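8-amino-8-demethylriboflavin N,N-dimethyltransferase (Streptomyces davawensis, PDB 4D7K) catalyses the two successive S-adenosyl-L-methionine-dependent N-methylations that turn 8-amino-8-demethyl-D-riboflavin into the antibiotic roseoflavin. Local coordinates at residues G252-W257 and R264-I269. Residues are numbered along the deposited sequence; the frame is centred on the assembly and turned at random.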
loop_
_atom_site.group_PDB
_atom_site.type_symbol
_atom_site.label_atom_id
_atom_site.label_comp_id
_atom_site.label_asym_id
_atom_site.label_seq_id
_atom_site.Cartn_x
_atom_site.Cartn_y
_atom_site.Cartn_z
ATOM N N GLY A 252 3.759 25.665 -5.788
ATOM C CA GLY A 252 4.728 24.800 -5.139
ATOM C C GLY A 252 6.129 25.376 -5.162
ATOM O O GLY A 252 7.077 24.720 -5.595
ATOM N N VAL A 253 6.258 26.612 -4.693
ATOM C CA VAL A 253 7.536 27.308 -4.719
ATOM C C VAL A 253 8.000 27.685 -3.315
ATOM O O VAL A 253 9.114 27.356 -2.906
ATOM C CB VAL A 253 7.455 28.582 -5.582
ATOM C CG1 VAL A 253 8.772 29.342 -5.534
ATOM C CG2 VAL A 253 7.079 28.229 -7.017
ATOM N N LEU A 254 7.128 28.365 -2.580
ATOM C CA LEU A 254 7.470 28.899 -1.267
ATOM C C LEU A 254 7.457 27.825 -0.184
ATOM O O LEU A 254 7.671 28.117 0.992
ATOM C CB LEU A 254 6.503 30.023 -0.897
ATOM C CG LEU A 254 6.267 31.040 -2.013
ATOM C CD1 LEU A 254 5.217 32.060 -1.604
ATOM C CD2 LEU A 254 7.571 31.721 -2.386
ATOM N N GLU A 255 7.203 26.585 -0.589
ATOM C CA GLU A 255 7.140 25.464 0.341
ATOM C C GLU A 255 8.485 25.195 1.013
ATOM O O GLU A 255 8.534 24.788 2.175
ATOM C CB GLU A 255 6.657 24.206 -0.384
ATOM C CG GLU A 255 5.212 24.282 -0.845
ATOM C CD GLU A 255 4.865 23.208 -1.854
ATOM O OE1 GLU A 255 5.795 22.671 -2.493
ATOM O OE2 GLU A 255 3.665 22.898 -2.010
ATOM N N ASP A 256 9.574 25.424 0.285
ATOM C CA ASP A 256 10.907 25.168 0.819
ATOM C C ASP A 256 11.737 26.445 0.947
ATOM O O ASP A 256 12.915 26.393 1.305
ATOM C CB ASP A 256 11.644 24.147 -0.053
ATOM C CG ASP A 256 11.684 24.550 -1.513
ATOM O OD1 ASP A 256 10.806 25.327 -1.942
ATOM O OD2 ASP A 256 12.592 24.084 -2.232
ATOM N N TRP A 257 11.125 27.588 0.654
ATOM C CA TRP A 257 11.782 28.874 0.863
ATOM C C TRP A 257 11.631 29.320 2.313
ATOM O O TRP A 257 10.593 29.094 2.936
ATOM C CB TRP A 257 11.211 29.947 -0.069
ATOM C CG TRP A 257 11.755 29.913 -1.464
ATOM C CD1 TRP A 257 12.005 28.807 -2.220
ATOM C CD2 TRP A 257 12.129 31.039 -2.269
ATOM N NE1 TRP A 257 12.503 29.173 -3.447
ATOM C CE2 TRP A 257 12.590 30.541 -3.501
ATOM C CE3 TRP A 257 12.114 32.423 -2.065
ATOM C CZ2 TRP A 257 13.034 31.372 -4.526
ATOM C CZ3 TRP A 257 12.556 33.248 -3.084
ATOM C CH2 TRP A 257 13.008 32.721 -4.299
ATOM N N ARG A 264 10.919 38.551 0.457
ATOM C CA ARG A 264 11.606 39.309 -0.586
ATOM C C ARG A 264 10.990 39.044 -1.957
ATOM O O ARG A 264 10.720 39.977 -2.714
ATOM C CB ARG A 264 13.100 38.974 -0.605
ATOM C CG ARG A 264 13.851 39.439 0.635
ATOM C CD ARG A 264 15.362 39.364 0.457
ATOM N NE ARG A 264 15.846 37.995 0.302
ATOM C CZ ARG A 264 16.354 37.500 -0.823
ATOM N NH1 ARG A 264 16.451 38.265 -1.903
ATOM N NH2 ARG A 264 16.769 36.242 -0.869
ATOM N N LEU A 265 10.762 37.768 -2.263
ATOM C CA LEU A 265 10.133 37.373 -3.520
ATOM C C LEU A 265 8.721 37.942 -3.632
ATOM O O LEU A 265 8.315 38.428 -4.686
ATOM C CB LEU A 265 10.099 35.849 -3.646
ATOM C CG LEU A 265 9.395 35.281 -4.878
ATOM C CD1 LEU A 265 10.051 35.783 -6.155
ATOM C CD2 LEU A 265 9.395 33.762 -4.838
ATOM N N LEU A 266 7.979 37.882 -2.534
ATOM C CA LEU A 266 6.617 38.394 -2.509
ATOM C C LEU A 266 6.587 39.913 -2.689
ATOM O O LEU A 266 5.681 40.449 -3.328
ATOM C CB LEU A 266 5.930 37.995 -1.204
ATOM C CG LEU A 266 5.661 36.501 -1.018
ATOM C CD1 LEU A 266 5.328 36.198 0.432
ATOM C CD2 LEU A 266 4.541 36.039 -1.938
ATOM N N VAL A 267 7.583 40.596 -2.129
ATOM C CA VAL A 267 7.698 42.047 -2.261
ATOM C C VAL A 267 8.004 42.435 -3.709
ATOM O O VAL A 267 7.466 43.415 -4.230
ATOM C CB VAL A 267 8.796 42.621 -1.324
ATOM C CG1 VAL A 267 9.104 44.069 -1.664
ATOM C CG2 VAL A 267 8.368 42.509 0.131
ATOM N N ARG A 268 8.860 41.651 -4.357
ATOM C CA ARG A 268 9.212 41.877 -5.756
ATOM C C ARG A 268 8.015 41.670 -6.681
ATOM O O ARG A 268 7.842 42.398 -7.657
ATOM C CB ARG A 268 10.361 40.958 -6.170
ATOM C CG ARG A 268 11.733 41.468 -5.766
ATOM C CD ARG A 268 12.151 42.665 -6.608
ATOM N NE ARG A 268 12.292 42.320 -8.022
ATOM C CZ ARG A 268 11.410 42.638 -8.966
ATOM N NH1 ARG A 268 10.317 43.321 -8.653
ATOM N NH2 ARG A 268 11.625 42.276 -10.224
ATOM N N ILE A 269 7.195 40.672 -6.376
ATOM C CA ILE A 269 5.967 40.453 -7.129
ATOM C C ILE A 269 5.023 41.629 -6.910
ATOM O O ILE A 269 4.416 42.136 -7.852
ATOM C CB ILE A 269 5.273 39.140 -6.720
ATOM C CG1 ILE A 269 6.163 37.943 -7.064
ATOM C CG2 ILE A 269 3.916 39.007 -7.407
ATOM C CD1 ILE A 269 5.617 36.618 -6.579
#
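In the Rossmann-like domain of this class I methyltransferase, the loop that leaves strand 247-251 packs back through L254 and W257 onto L265 and L266 of helix 259-270, the very helix it leads into. No hydrogen bond joins the two segments; the contact is wholly apolar. L265 is the residue that both loop side chains meet. Its CG stands anti to the backbone N (chi1 177°), and chi2 of 59° turns CD1 aside while CD2 continues the chain, anti to CA, toward the loop. There CD2 lies over one face of the W257 indole, 4.0 Å from the centroid of the six-membered ring and 26° off its normal, a CH-pi contact. Closer to the helix backbone, L265 CB approaches W257 CZ3 to 3.6 Å from the same side of the ring, above its plane, the two side chains running roughly perpendicular to each other. L265 CD2 is also 3.7 Å from L254 CD2, so this methyl meets indole and leucine in directions nearly at right angles. The other branch of L254 serves the neighbouring helix residue, with CD1 4.0 Å from L266 CD2.

The setting is a beta-alpha-beta unit made of strand 247-251, helix 259-270 and the adjacent parallel strand 280-285, with 252-257 in its first connection: L266 also rests on L250 of strand 247-251, and I269, one turn beyond L265, lies against Y248 and L250. R311 holds the loop through its backbone, hydrogen-bonding to L254 O and, weakly, to W257 O. W257 probably lies beside the cofactor site, its side chain and that of F237, which probably binds S-adenosyl-L-methionine, being about 4 Å apart at their nearest atoms.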